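Local coordinates for Cap5O (Staphylococcus aureus, PDB 3OJO), which is a UDP-N-acetyl-mannosamine dehydrogenase that binds NAD and takes part in capsular polysaccharide biosynthesis, at residues Tyr21-Met29 and Glu162-Leu173; Pro261-Cys269 and Tyr325-Pro336. All blocks are in the same frame, centred on the assembly; numbering follows the deposited sequence.

Contact 1 of 2, residues Tyr21-Met29 and Glu162-Leu173; sequences YIGLPTSIM and ERVLPGKILEEL. With NAD (nicotinamide-adenine-dinucleotide), chain J; PDC (pyridine-2,6-dicarboxylic acid), chain K; PDC (pyridine-2,6-dicarboxylic acid), chain L.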
loop_
_atom_site.group_PDB
_atom_site.type_symbol
_atom_site.label_atom_id
_atom_site.label_comp_id
_atom_site.label_asym_id
_atom_site.label_seq_id
_atom_site.Cartn_x
_atom_site.Cartn_y
_atom_site.Cartn_z
ATOM N N TYR B 21 -13.652 2.751 -26.624
ATOM C CA TYR B 21 -12.279 2.230 -26.587
ATOM C C TYR B 21 -12.162 0.747 -26.288
ATOM O O TYR B 21 -11.224 0.103 -26.752
ATOM C CB TYR B 21 -11.370 3.100 -25.692
ATOM C CG TYR B 21 -10.912 4.336 -26.438
ATOM C CD1 TYR B 21 -9.763 4.313 -27.229
ATOM C CD2 TYR B 21 -11.665 5.509 -26.415
ATOM C CE1 TYR B 21 -9.363 5.430 -27.965
ATOM C CE2 TYR B 21 -11.287 6.630 -27.166
ATOM C CZ TYR B 21 -10.130 6.589 -27.931
ATOM O OH TYR B 21 -9.745 7.692 -28.661
ATOM N N ILE B 22 -13.148 0.201 -25.569
ATOM C CA ILE B 22 -13.242 -1.222 -25.234
ATOM C C ILE B 22 -14.063 -1.989 -26.305
ATOM O O ILE B 22 -13.536 -2.916 -26.919
ATOM C CB ILE B 22 -13.807 -1.405 -23.791
ATOM C CG1 ILE B 22 -12.860 -0.871 -22.698
ATOM C CG2 ILE B 22 -14.235 -2.827 -23.540
ATOM C CD1 ILE B 22 -11.562 -1.662 -22.483
ATOM N N GLY B 23 -15.325 -1.581 -26.508
ATOM C CA GLY B 23 -16.287 -2.215 -27.406
ATOM C C GLY B 23 -15.945 -2.255 -28.880
ATOM O O GLY B 23 -16.100 -3.306 -29.499
ATOM N N LEU B 24 -15.535 -1.119 -29.476
ATOM C CA LEU B 24 -15.207 -1.081 -30.900
ATOM C C LEU B 24 -14.044 -2.022 -31.269
ATOM O O LEU B 24 -14.280 -2.899 -32.103
ATOM C CB LEU B 24 -14.983 0.355 -31.425
ATOM C CG LEU B 24 -14.669 0.494 -32.921
ATOM C CD1 LEU B 24 -15.833 -0.023 -33.782
ATOM C CD2 LEU B 24 -14.288 1.922 -33.265
ATOM N N PRO B 25 -12.840 -1.940 -30.647
ATOM C CA PRO B 25 -11.774 -2.904 -30.980
ATOM C C PRO B 25 -12.162 -4.367 -30.753
ATOM O O PRO B 25 -11.789 -5.216 -31.566
ATOM C CB PRO B 25 -10.627 -2.482 -30.060
ATOM C CG PRO B 25 -10.879 -1.032 -29.806
ATOM C CD PRO B 25 -12.360 -0.980 -29.633
ATOM N N THR B 26 -12.943 -4.649 -29.681
ATOM C CA THR B 26 -13.461 -5.984 -29.350
ATOM C C THR B 26 -14.378 -6.497 -30.476
ATOM O O THR B 26 -14.225 -7.645 -30.880
ATOM C CB THR B 26 -14.131 -5.963 -27.961
ATOM O OG1 THR B 26 -13.155 -5.585 -26.981
ATOM C CG2 THR B 26 -14.791 -7.283 -27.587
ATOM N N SER B 27 -15.327 -5.671 -30.963
ATOM C CA SER B 27 -16.209 -6.033 -32.081
ATOM C C SER B 27 -15.351 -6.337 -33.309
ATOM O O SER B 27 -15.557 -7.353 -33.965
ATOM C CB SER B 27 -17.134 -4.871 -32.424
ATOM O OG SER B 27 -17.815 -4.415 -31.274
ATOM N N ILE B 28 -14.365 -5.459 -33.588
ATOM C CA ILE B 28 -13.448 -5.587 -34.715
ATOM C C ILE B 28 -12.670 -6.918 -34.629
ATOM O O ILE B 28 -12.564 -7.622 -35.628
ATOM C CB ILE B 28 -12.560 -4.298 -34.865
ATOM C CG1 ILE B 28 -13.387 -3.146 -35.466
ATOM C CG2 ILE B 28 -11.274 -4.543 -35.691
ATOM C CD1 ILE B 28 -12.740 -1.725 -35.340
ATOM N N MET B 29 -12.200 -7.270 -33.426
ATOM C CA MET B 29 -11.444 -8.474 -33.125
ATOM C C MET B 29 -12.194 -9.798 -33.384
ATOM O O MET B 29 -11.642 -10.689 -34.033
ATOM C CB MET B 29 -10.894 -8.410 -31.702
ATOM C CG MET B 29 -9.797 -9.414 -31.445
ATOM S SD MET B 29 -8.472 -9.457 -32.692
ATOM C CE MET B 29 -7.339 -8.429 -31.987
ATOM N N GLU B 162 -12.399 -5.891 -18.855
ATOM C CA GLU B 162 -11.639 -5.477 -20.011
ATOM C C GLU B 162 -10.830 -4.215 -19.747
ATOM O O GLU B 162 -11.354 -3.211 -19.250
ATOM C CB GLU B 162 -12.540 -5.373 -21.254
ATOM C CG GLU B 162 -11.797 -5.427 -22.570
ATOM C CD GLU B 162 -11.067 -6.714 -22.855
ATOM O OE1 GLU B 162 -11.572 -7.505 -23.685
ATOM O OE2 GLU B 162 -9.947 -6.890 -22.321
ATOM N N ARG B 163 -9.542 -4.291 -20.061
ATOM C CA ARG B 163 -8.613 -3.193 -19.875
ATOM C C ARG B 163 -7.719 -3.180 -21.090
ATOM O O ARG B 163 -7.008 -4.158 -21.341
ATOM C CB ARG B 163 -7.828 -3.391 -18.572
ATOM C CG ARG B 163 -6.906 -2.231 -18.226
ATOM C CD ARG B 163 -6.291 -2.374 -16.845
ATOM N NE ARG B 163 -5.588 -3.648 -16.673
ATOM C CZ ARG B 163 -5.449 -4.281 -15.513
ATOM N NH1 ARG B 163 -5.951 -3.758 -14.397
ATOM N NH2 ARG B 163 -4.802 -5.437 -15.456
ATOM N N VAL B 164 -7.812 -2.103 -21.883
ATOM C CA VAL B 164 -7.062 -1.923 -23.146
ATOM C C VAL B 164 -5.863 -1.003 -22.997
ATOM O O VAL B 164 -5.949 0.036 -22.325
ATOM C CB VAL B 164 -7.934 -1.530 -24.389
ATOM C CG1 VAL B 164 -8.961 -2.599 -24.724
ATOM C CG2 VAL B 164 -8.589 -0.154 -24.244
ATOM N N LEU B 165 -4.758 -1.382 -23.668
ATOM C CA LEU B 165 -3.514 -0.623 -23.732
ATOM C C LEU B 165 -3.575 0.236 -24.995
ATOM O O LEU B 165 -3.452 -0.318 -26.094
ATOM C CB LEU B 165 -2.302 -1.578 -23.825
ATOM C CG LEU B 165 -0.935 -1.047 -23.383
ATOM C CD1 LEU B 165 -0.101 -2.165 -22.815
ATOM C CD2 LEU B 165 -0.179 -0.376 -24.538
ATOM N N PRO B 166 -3.749 1.571 -24.885
ATOM C CA PRO B 166 -3.772 2.405 -26.104
ATOM C C PRO B 166 -2.449 2.363 -26.881
ATOM O O PRO B 166 -1.369 2.301 -26.293
ATOM C CB PRO B 166 -4.109 3.799 -25.586
ATOM C CG PRO B 166 -4.689 3.566 -24.212
ATOM C CD PRO B 166 -3.948 2.385 -23.675
ATOM N N GLY B 167 -2.572 2.286 -28.204
ATOM C CA GLY B 167 -1.460 2.156 -29.138
ATOM C C GLY B 167 -1.179 0.708 -29.482
ATOM O O GLY B 167 -0.639 0.423 -30.557
ATOM N N LYS B 168 -1.606 -0.212 -28.594
ATOM C CA LYS B 168 -1.424 -1.663 -28.727
ATOM C C LYS B 168 -2.695 -2.424 -28.370
ATOM O O LYS B 168 -2.586 -3.548 -27.875
ATOM C CB LYS B 168 -0.259 -2.153 -27.814
ATOM C CG LYS B 168 1.126 -1.612 -28.163
ATOM C CD LYS B 168 1.651 -2.196 -29.484
ATOM C CE LYS B 168 2.203 -1.162 -30.424
ATOM N NZ LYS B 168 2.085 -1.617 -31.835
ATOM N N ILE B 169 -3.888 -1.822 -28.602
ATOM C CA ILE B 169 -5.203 -2.400 -28.236
ATOM C C ILE B 169 -5.436 -3.813 -28.729
ATOM O O ILE B 169 -5.718 -4.689 -27.908
ATOM C CB ILE B 169 -6.433 -1.469 -28.501
ATOM C CG1 ILE B 169 -6.408 -0.217 -27.589
ATOM C CG2 ILE B 169 -7.745 -2.243 -28.320
ATOM C CD1 ILE B 169 -7.357 0.945 -28.034
ATOM N N LEU B 170 -5.343 -4.031 -30.058
ATOM C CA LEU B 170 -5.573 -5.348 -30.656
ATOM C C LEU B 170 -4.589 -6.393 -30.180
ATOM O O LEU B 170 -5.019 -7.492 -29.819
ATOM C CB LEU B 170 -5.643 -5.311 -32.192
ATOM C CG LEU B 170 -6.809 -4.530 -32.836
ATOM C CD1 LEU B 170 -6.824 -4.741 -34.343
ATOM C CD2 LEU B 170 -8.168 -4.875 -32.211
ATOM N N GLU B 171 -3.283 -6.057 -30.136
ATOM C CA GLU B 171 -2.279 -7.008 -29.634
ATOM C C GLU B 171 -2.572 -7.338 -28.181
ATOM O O GLU B 171 -2.705 -8.517 -27.846
ATOM C CB GLU B 171 -0.798 -6.587 -29.872
ATOM C CG GLU B 171 -0.529 -5.113 -30.145
ATOM C CD GLU B 171 -0.725 -4.602 -31.565
ATOM O OE1 GLU B 171 -0.056 -5.129 -32.484
ATOM O OE2 GLU B 171 -1.495 -3.628 -31.746
ATOM N N GLU B 172 -2.826 -6.293 -27.359
ATOM C CA GLU B 172 -3.188 -6.412 -25.944
ATOM C C GLU B 172 -4.423 -7.323 -25.745
ATOM O O GLU B 172 -4.416 -8.146 -24.868
ATOM C CB GLU B 172 -3.395 -5.013 -25.357
ATOM C CG GLU B 172 -3.892 -4.966 -23.924
ATOM C CD GLU B 172 -2.842 -4.754 -22.855
ATOM O OE1 GLU B 172 -1.654 -5.060 -23.108
ATOM O OE2 GLU B 172 -3.219 -4.319 -21.742
ATOM N N LEU B 173 -5.432 -7.218 -26.605
ATOM C CA LEU B 173 -6.657 -8.011 -26.560
ATOM C C LEU B 173 -6.393 -9.516 -26.757
ATOM O O LEU B 173 -7.041 -10.331 -26.109
ATOM C CB LEU B 173 -7.590 -7.466 -27.658
ATOM C CG LEU B 173 -9.111 -7.341 -27.423
ATOM C CD1 LEU B 173 -9.449 -6.614 -26.132
ATOM C CD2 LEU B 173 -9.750 -6.595 -28.583
HETATM P PA NAD J . -16.216 4.909 -23.873
HETATM O O1A NAD J . -16.882 6.118 -23.345
HETATM O O2A NAD J . -15.086 5.249 -24.762
HETATM O O5B NAD J . -17.302 4.038 -24.679
HETATM C C5B NAD J . -18.593 3.815 -24.180
HETATM C C4B NAD J . -19.533 3.770 -25.361
HETATM O O4B NAD J . -20.718 3.098 -24.990
HETATM C C3B NAD J . -19.919 5.163 -25.877
HETATM O O3B NAD J . -19.808 5.185 -27.296
HETATM C C2B NAD J . -21.395 5.257 -25.509
HETATM O O2B NAD J . -22.150 6.056 -26.396
HETATM C C1B NAD J . -21.829 3.802 -25.527
HETATM N N9A NAD J . -23.020 3.593 -24.690
HETATM C C8A NAD J . -23.274 4.185 -23.472
HETATM N N7A NAD J . -24.408 3.658 -22.960
HETATM C C5A NAD J . -24.879 2.744 -23.845
HETATM C C6A NAD J . -26.014 1.932 -23.828
HETATM N N6A NAD J . -26.836 2.002 -22.775
HETATM N N1A NAD J . -26.251 1.069 -24.895
HETATM C C2A NAD J . -25.365 1.005 -25.958
HETATM N N3A NAD J . -24.246 1.815 -25.971
HETATM C C4A NAD J . -24.006 2.671 -24.931
HETATM O O3 NAD J . -15.771 3.980 -22.624
HETATM P PN NAD J . -14.623 2.861 -22.708
HETATM O O1N NAD J . -13.317 3.544 -22.530
HETATM O O2N NAD J . -14.862 1.991 -23.887
HETATM O O5D NAD J . -14.859 2.023 -21.382
HETATM C C5D NAD J . -16.145 1.630 -20.977
HETATM C C4D NAD J . -16.033 1.071 -19.562
HETATM O O4D NAD J . -15.162 -0.050 -19.545
HETATM C C3D NAD J . -15.381 2.027 -18.563
HETATM O O3D NAD J . -16.180 3.101 -18.105
HETATM C C2D NAD J . -15.031 1.050 -17.469
HETATM O O2D NAD J . -16.221 0.577 -16.892
HETATM C C1D NAD J . -14.498 -0.113 -18.290
HETATM N N1N NAD J . -13.030 0.055 -18.383
HETATM C C2N NAD J . -12.427 0.678 -19.454
HETATM C C3N NAD J . -11.033 0.840 -19.471
HETATM C C7N NAD J . -10.317 1.101 -20.767
HETATM O O7N NAD J . -9.150 0.347 -21.036
HETATM N N7N NAD J . -10.770 2.041 -21.606
HETATM C C4N NAD J . -10.268 0.399 -18.382
HETATM C C5N NAD J . -10.885 -0.195 -17.283
HETATM C C6N NAD J . -12.274 -0.342 -17.299
HETATM N N1 PDC K . -3.251 0.284 -17.515
HETATM C C2 PDC K . -2.949 -1.029 -17.482
HETATM C C3 PDC K . -3.296 -1.925 -18.518
HETATM C C4 PDC K . -3.921 -1.393 -19.637
HETATM C C5 PDC K . -4.239 -0.021 -19.645
HETATM C C6 PDC K . -3.886 0.791 -18.563
HETATM C C7 PDC K . -2.259 -1.551 -16.328
HETATM O O1 PDC K . -1.990 -0.720 -15.440
HETATM O O2 PDC K . -1.976 -2.906 -16.345
HETATM C C8 PDC K . -4.218 2.215 -18.580
HETATM O O3 PDC K . -4.798 2.735 -19.500
HETATM O O4 PDC K . -3.887 2.964 -17.554
HETATM N N1 PDC L . -3.186 -0.141 -12.828
HETATM C C2 PDC L . -2.185 -0.040 -11.946
HETATM C C3 PDC L . -2.443 -0.451 -10.641
HETATM C C4 PDC L . -3.766 -0.882 -10.356
HETATM C C5 PDC L . -4.750 -0.954 -11.358
HETATM C C6 PDC L . -4.389 -0.574 -12.618
HETATM C C7 PDC L . -0.882 0.473 -12.479
HETATM O O1 PDC L . 0.096 0.570 -11.761
HETATM O O2 PDC L . -0.828 0.814 -13.806
HETATM C C8 PDC L . -5.248 -0.597 -13.816
HETATM O O3 PDC L . -6.409 -1.010 -13.788
HETATM O O4 PDC L . -4.703 -0.162 -14.974
#

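Contact 2 of 2, residues Pro261-Cys269 and Tyr325-Pro336; sequences PGPGVGGHC and YKGDVDDIRESP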
loop_
_atom_site.group_PDB
_atom_site.type_symbol
_atom_site.label_atom_id
_atom_site.label_comp_id
_atom_site.label_asym_id
_atom_site.label_seq_id
_atom_site.Cartn_x
_atom_site.Cartn_y
_atom_site.Cartn_z
ATOM N N PRO B 261 4.139 10.617 -5.516
ATOM C CA PRO B 261 3.077 11.609 -5.271
ATOM C C PRO B 261 2.726 12.341 -6.573
ATOM O O PRO B 261 3.446 12.210 -7.580
ATOM C CB PRO B 261 3.702 12.557 -4.251
ATOM C CG PRO B 261 5.190 12.431 -4.468
ATOM C CD PRO B 261 5.473 11.125 -5.127
ATOM N N GLY B 262 1.633 13.097 -6.549
ATOM C CA GLY B 262 1.172 13.832 -7.720
ATOM C C GLY B 262 0.122 14.884 -7.432
ATOM O O GLY B 262 -0.132 15.227 -6.279
ATOM N N PRO B 263 -0.526 15.396 -8.484
ATOM C CA PRO B 263 -1.547 16.448 -8.289
ATOM C C PRO B 263 -2.936 15.959 -7.849
ATOM O O PRO B 263 -3.863 16.752 -7.660
ATOM C CB PRO B 263 -1.600 17.118 -9.664
ATOM C CG PRO B 263 -1.192 16.062 -10.635
ATOM C CD PRO B 263 -0.312 15.088 -9.914
ATOM N N GLY B 264 -3.060 14.649 -7.688
ATOM C CA GLY B 264 -4.301 13.975 -7.339
ATOM C C GLY B 264 -4.466 12.722 -8.174
ATOM O O GLY B 264 -3.520 12.282 -8.837
ATOM N N VAL B 265 -5.660 12.120 -8.119
ATOM C CA VAL B 265 -5.992 10.867 -8.803
ATOM C C VAL B 265 -7.253 11.070 -9.641
ATOM O O VAL B 265 -8.133 11.817 -9.224
ATOM C CB VAL B 265 -6.113 9.670 -7.799
ATOM C CG1 VAL B 265 -6.443 8.363 -8.505
ATOM C CG2 VAL B 265 -4.842 9.496 -6.989
ATOM N N GLY B 266 -7.333 10.411 -10.796
ATOM C CA GLY B 266 -8.486 10.511 -11.680
ATOM C C GLY B 266 -9.003 9.184 -12.182
ATOM O O GLY B 266 -8.751 8.155 -11.557
ATOM N N GLY B 267 -9.727 9.222 -13.305
ATOM C CA GLY B 267 -10.342 8.071 -13.971
ATOM C C GLY B 267 -11.098 7.084 -13.092
ATOM O O GLY B 267 -12.068 7.446 -12.419
ATOM N N HIS B 268 -10.640 5.819 -13.129
ATOM C CA HIS B 268 -11.076 4.595 -12.425
ATOM C C HIS B 268 -11.847 4.726 -11.094
ATOM O O HIS B 268 -11.644 5.681 -10.339
ATOM C CB HIS B 268 -9.853 3.681 -12.206
ATOM C CG HIS B 268 -8.685 4.369 -11.556
ATOM N ND1 HIS B 268 -7.709 5.010 -12.311
ATOM C CD2 HIS B 268 -8.380 4.504 -10.245
ATOM C CE1 HIS B 268 -6.847 5.510 -11.436
ATOM N NE2 HIS B 268 -7.205 5.232 -10.182
ATOM N N CYS B 269 -12.678 3.709 -10.784
ATOM C CA CYS B 269 -13.468 3.636 -9.559
ATOM C C CYS B 269 -13.070 2.453 -8.667
ATOM O O CYS B 269 -12.538 1.453 -9.162
ATOM C CB CYS B 269 -14.966 3.685 -9.846
ATOM S SG CYS B 269 -15.514 2.664 -11.244
ATOM N N TYR B 325 -5.300 13.116 -16.640
ATOM C CA TYR B 325 -4.778 12.330 -15.516
ATOM C C TYR B 325 -3.580 11.521 -15.979
ATOM O O TYR B 325 -2.495 11.678 -15.429
ATOM C CB TYR B 325 -5.850 11.439 -14.855
ATOM C CG TYR B 325 -5.305 10.467 -13.813
ATOM C CD1 TYR B 325 -4.636 10.927 -12.675
ATOM C CD2 TYR B 325 -5.494 9.092 -13.944
ATOM C CE1 TYR B 325 -4.139 10.040 -11.715
ATOM C CE2 TYR B 325 -5.000 8.196 -12.991
ATOM C CZ TYR B 325 -4.333 8.676 -11.870
ATOM O OH TYR B 325 -3.866 7.796 -10.916
ATOM N N LYS B 326 -3.760 10.697 -17.007
ATOM C CA LYS B 326 -2.657 9.901 -17.503
ATOM C C LYS B 326 -1.918 10.681 -18.584
ATOM O O LYS B 326 -2.500 11.560 -19.224
ATOM C CB LYS B 326 -3.140 8.521 -18.004
ATOM C CG LYS B 326 -3.925 7.735 -16.961
ATOM C CD LYS B 326 -4.347 6.366 -17.445
ATOM C CE LYS B 326 -5.404 5.767 -16.542
ATOM N NZ LYS B 326 -6.735 6.419 -16.716
ATOM N N GLY B 327 -0.640 10.369 -18.749
ATOM C CA GLY B 327 0.191 10.962 -19.780
ATOM C C GLY B 327 -0.045 10.326 -21.136
ATOM O O GLY B 327 -0.381 9.147 -21.216
ATOM N N ASP B 328 0.089 11.118 -22.205
ATOM C CA ASP B 328 -0.063 10.740 -23.612
ATOM C C ASP B 328 -1.451 10.191 -23.982
ATOM O O ASP B 328 -1.597 9.434 -24.947
ATOM C CB ASP B 328 1.091 9.827 -24.072
ATOM C CG ASP B 328 2.467 10.345 -23.703
ATOM O OD1 ASP B 328 3.236 9.589 -23.084
ATOM O OD2 ASP B 328 2.785 11.495 -24.063
ATOM N N VAL B 329 -2.470 10.639 -23.227
ATOM C CA VAL B 329 -3.885 10.321 -23.401
ATOM C C VAL B 329 -4.646 11.658 -23.570
ATOM O O VAL B 329 -4.153 12.691 -23.114
ATOM C CB VAL B 329 -4.416 9.400 -22.260
ATOM C CG1 VAL B 329 -4.709 10.172 -20.979
ATOM C CG2 VAL B 329 -5.636 8.603 -22.705
ATOM N N ASP B 330 -5.789 11.647 -24.296
ATOM C CA ASP B 330 -6.605 12.839 -24.563
ATOM C C ASP B 330 -7.840 12.951 -23.617
ATOM O O ASP B 330 -8.726 13.794 -23.830
ATOM C CB ASP B 330 -7.007 12.896 -26.059
ATOM C CG ASP B 330 -8.111 11.941 -26.491
ATOM O OD1 ASP B 330 -9.055 12.401 -27.181
ATOM O OD2 ASP B 330 -8.022 10.727 -26.159
ATOM N N ASP B 331 -7.864 12.108 -22.567
ATOM C CA ASP B 331 -8.935 12.019 -21.575
ATOM C C ASP B 331 -8.828 13.072 -20.452
ATOM O O ASP B 331 -7.971 12.969 -19.563
ATOM C CB ASP B 331 -9.031 10.586 -21.018
ATOM C CG ASP B 331 -10.447 10.136 -20.750
ATOM O OD1 ASP B 331 -11.151 9.779 -21.724
ATOM O OD2 ASP B 331 -10.850 10.125 -19.570
ATOM N N ILE B 332 -9.708 14.092 -20.523
ATOM C CA ILE B 332 -9.810 15.195 -19.564
ATOM C C ILE B 332 -10.860 14.861 -18.469
ATOM O O ILE B 332 -11.040 15.624 -17.514
ATOM C CB ILE B 332 -10.129 16.509 -20.332
ATOM C CG1 ILE B 332 -9.564 17.737 -19.612
ATOM C CG2 ILE B 332 -11.633 16.668 -20.652
ATOM C CD1 ILE B 332 -9.380 18.982 -20.527
ATOM N N ARG B 333 -11.565 13.721 -18.649
ATOM C CA ARG B 333 -12.617 13.214 -17.773
ATOM C C ARG B 333 -12.020 12.811 -16.440
ATOM O O ARG B 333 -11.052 12.041 -16.406
ATOM C CB ARG B 333 -13.324 11.998 -18.416
ATOM C CG ARG B 333 -14.180 12.305 -19.638
ATOM C CD ARG B 333 -14.848 11.054 -20.187
ATOM N NE ARG B 333 -13.987 10.332 -21.127
ATOM C CZ ARG B 333 -14.381 9.310 -21.881
ATOM N NH1 ARG B 333 -15.632 8.865 -21.811
ATOM N NH2 ARG B 333 -13.529 8.721 -22.712
ATOM N N GLU B 334 -12.605 13.331 -15.344
ATOM C CA GLU B 334 -12.189 13.078 -13.959
ATOM C C GLU B 334 -10.678 13.261 -13.812
ATOM O O GLU B 334 -9.975 12.335 -13.430
ATOM C CB GLU B 334 -12.651 11.671 -13.494
ATOM C CG GLU B 334 -14.121 11.590 -13.127
ATOM C CD GLU B 334 -14.451 12.262 -11.813
ATOM O OE1 GLU B 334 -14.152 11.666 -10.752
ATOM O OE2 GLU B 334 -14.967 13.404 -11.845
ATOM N N SER B 335 -10.182 14.444 -14.191
ATOM C CA SER B 335 -8.762 14.793 -14.176
ATOM C C SER B 335 -8.392 15.754 -13.030
ATOM O O SER B 335 -8.977 16.847 -12.910
ATOM C CB SER B 335 -8.359 15.378 -15.525
ATOM O OG SER B 335 -7.216 16.209 -15.453
ATOM N N PRO B 336 -7.391 15.392 -12.202
ATOM C CA PRO B 336 -6.951 16.328 -11.148
ATOM C C PRO B 336 -6.250 17.573 -11.745
ATOM O O PRO B 336 -6.341 18.657 -11.184
ATOM C CB PRO B 336 -6.043 15.475 -10.273
ATOM C CG PRO B 336 -5.505 14.407 -11.197
ATOM C CD PRO B 336 -6.580 14.153 -12.216
#

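Contact 1 of 2, residues Tyr21-Met29 and Glu162-Leu173
Ile-22 packs its CD1 on Val-164 CG1 (3.6 Å) and on the carboxamide of NAD, while its CG2, anti to the backbone N, crosses the CG methylene of Glu-162. The carboxamide oxygen O7N of NAD accepts a nearly straight bond from Val-164 N (2.9 Å, 163°). At the pyrophosphate, Ile-22 N donates to NAD O2N (3.0 Å), so both segments grip one ligand. Further along, Pro-25 presents CB to Ile-169 CG2 at 3.4 Å, and Leu-170 CD2 comes in beside the same ring. The bent Met-29 chain runs antiparallel to the Leu-170 side chain, so that Met-29 CE reaches Leu-170 CB at 3.6 Å. Leu-173 CD2 fills the angle between Thr-26 CA and Met-29 CB. Thr-26 OG1 hydrogen-bonds back to Ile-22 O, and Glu-162 OE1 is held by a salt bridge to Arg-178. The helix segments 23-29 and 169-173 cross at -66°, their axes 10.2 Å apart. Both belong to the Rossmann-type NAD-binding domain; helix 62-71 packs against Leu-170 and Ile-28, and strand 75-78, at the edge of the sheet, also touches Ile-28.

Contact 2 of 2, residues Pro261-Cys269 and Tyr325-Pro336
Tyr-325 lays its ring against the glycine-rich chain of Gly-264 to Gly-267. With CG anti to the backbone N (chi1 172°), CB heads toward the opposite segment and the ring slides beneath Gly-266, whose N sits over the ring centre, 3.2 Å above the plane. Gly-266 CA makes a CH-pi contact, 4.0 Å from the ring centroid. Along one side, CD1 lies against Gly-266 N, and CE1 reaches Val-265 CA at 3.5 Å, with Gly-264 O near the ring plane at this edge. On the other side CE2 meets His-268 CE1 at 3.6 Å; the His-268 and Tyr-325 rings are oblique, their planes at 58°. At the tip, OH touches Val-265 CG1 (3.6 Å) and has a weak hydrogen bond to Arg-222. Val-265 and Tyr-325 extend next to each other in one direction. Gly-267 N donates to Glu-334 O (3.1 Å, 147°), joining the backbones, while the Pro-336 ring rests on Gly-264, its CG 3.6 Å from Gly-264 C. Ser-335 caps the helix that follows. Arg-333 NE and NH2 both bond to Asp-331 OD1. Cys-269 is disulfide-bonded to Cys-103, the oxidized conformation of the enzyme. The glycine-rich loop before Cys-269 thus packs on the loop carrying Arg-333, which reaches the NAD phosphate through a salt bridge from NH1, at the junction of the family's central and UDP-binding domains.

How the contacts relate
Contact 1 is a buried interface within one domain, whereas contact 2 is partly buried and joins two domains through loops. The chemistry follows: helix 23-32 and helix 169-175 meet through apolar side chains (proline, methionine, isoleucine and leucines) without a hydrogen bond between the segments, while 261-269 and 325-336 rely on glycine backbone against an aromatic ring and a proline, with one backbone bond across. Their centres are 20 Å apart, yet both reach the same NAD. The backbone N of Ile-22, and more weakly that of Tyr-21, bind its phosphates; Arg-333 approaches from the UDP-binding domain. Tyr-21 OH packs near Asp-330 OD2 (4.3 Å), while its hydrogen bond is with Glu-58 N.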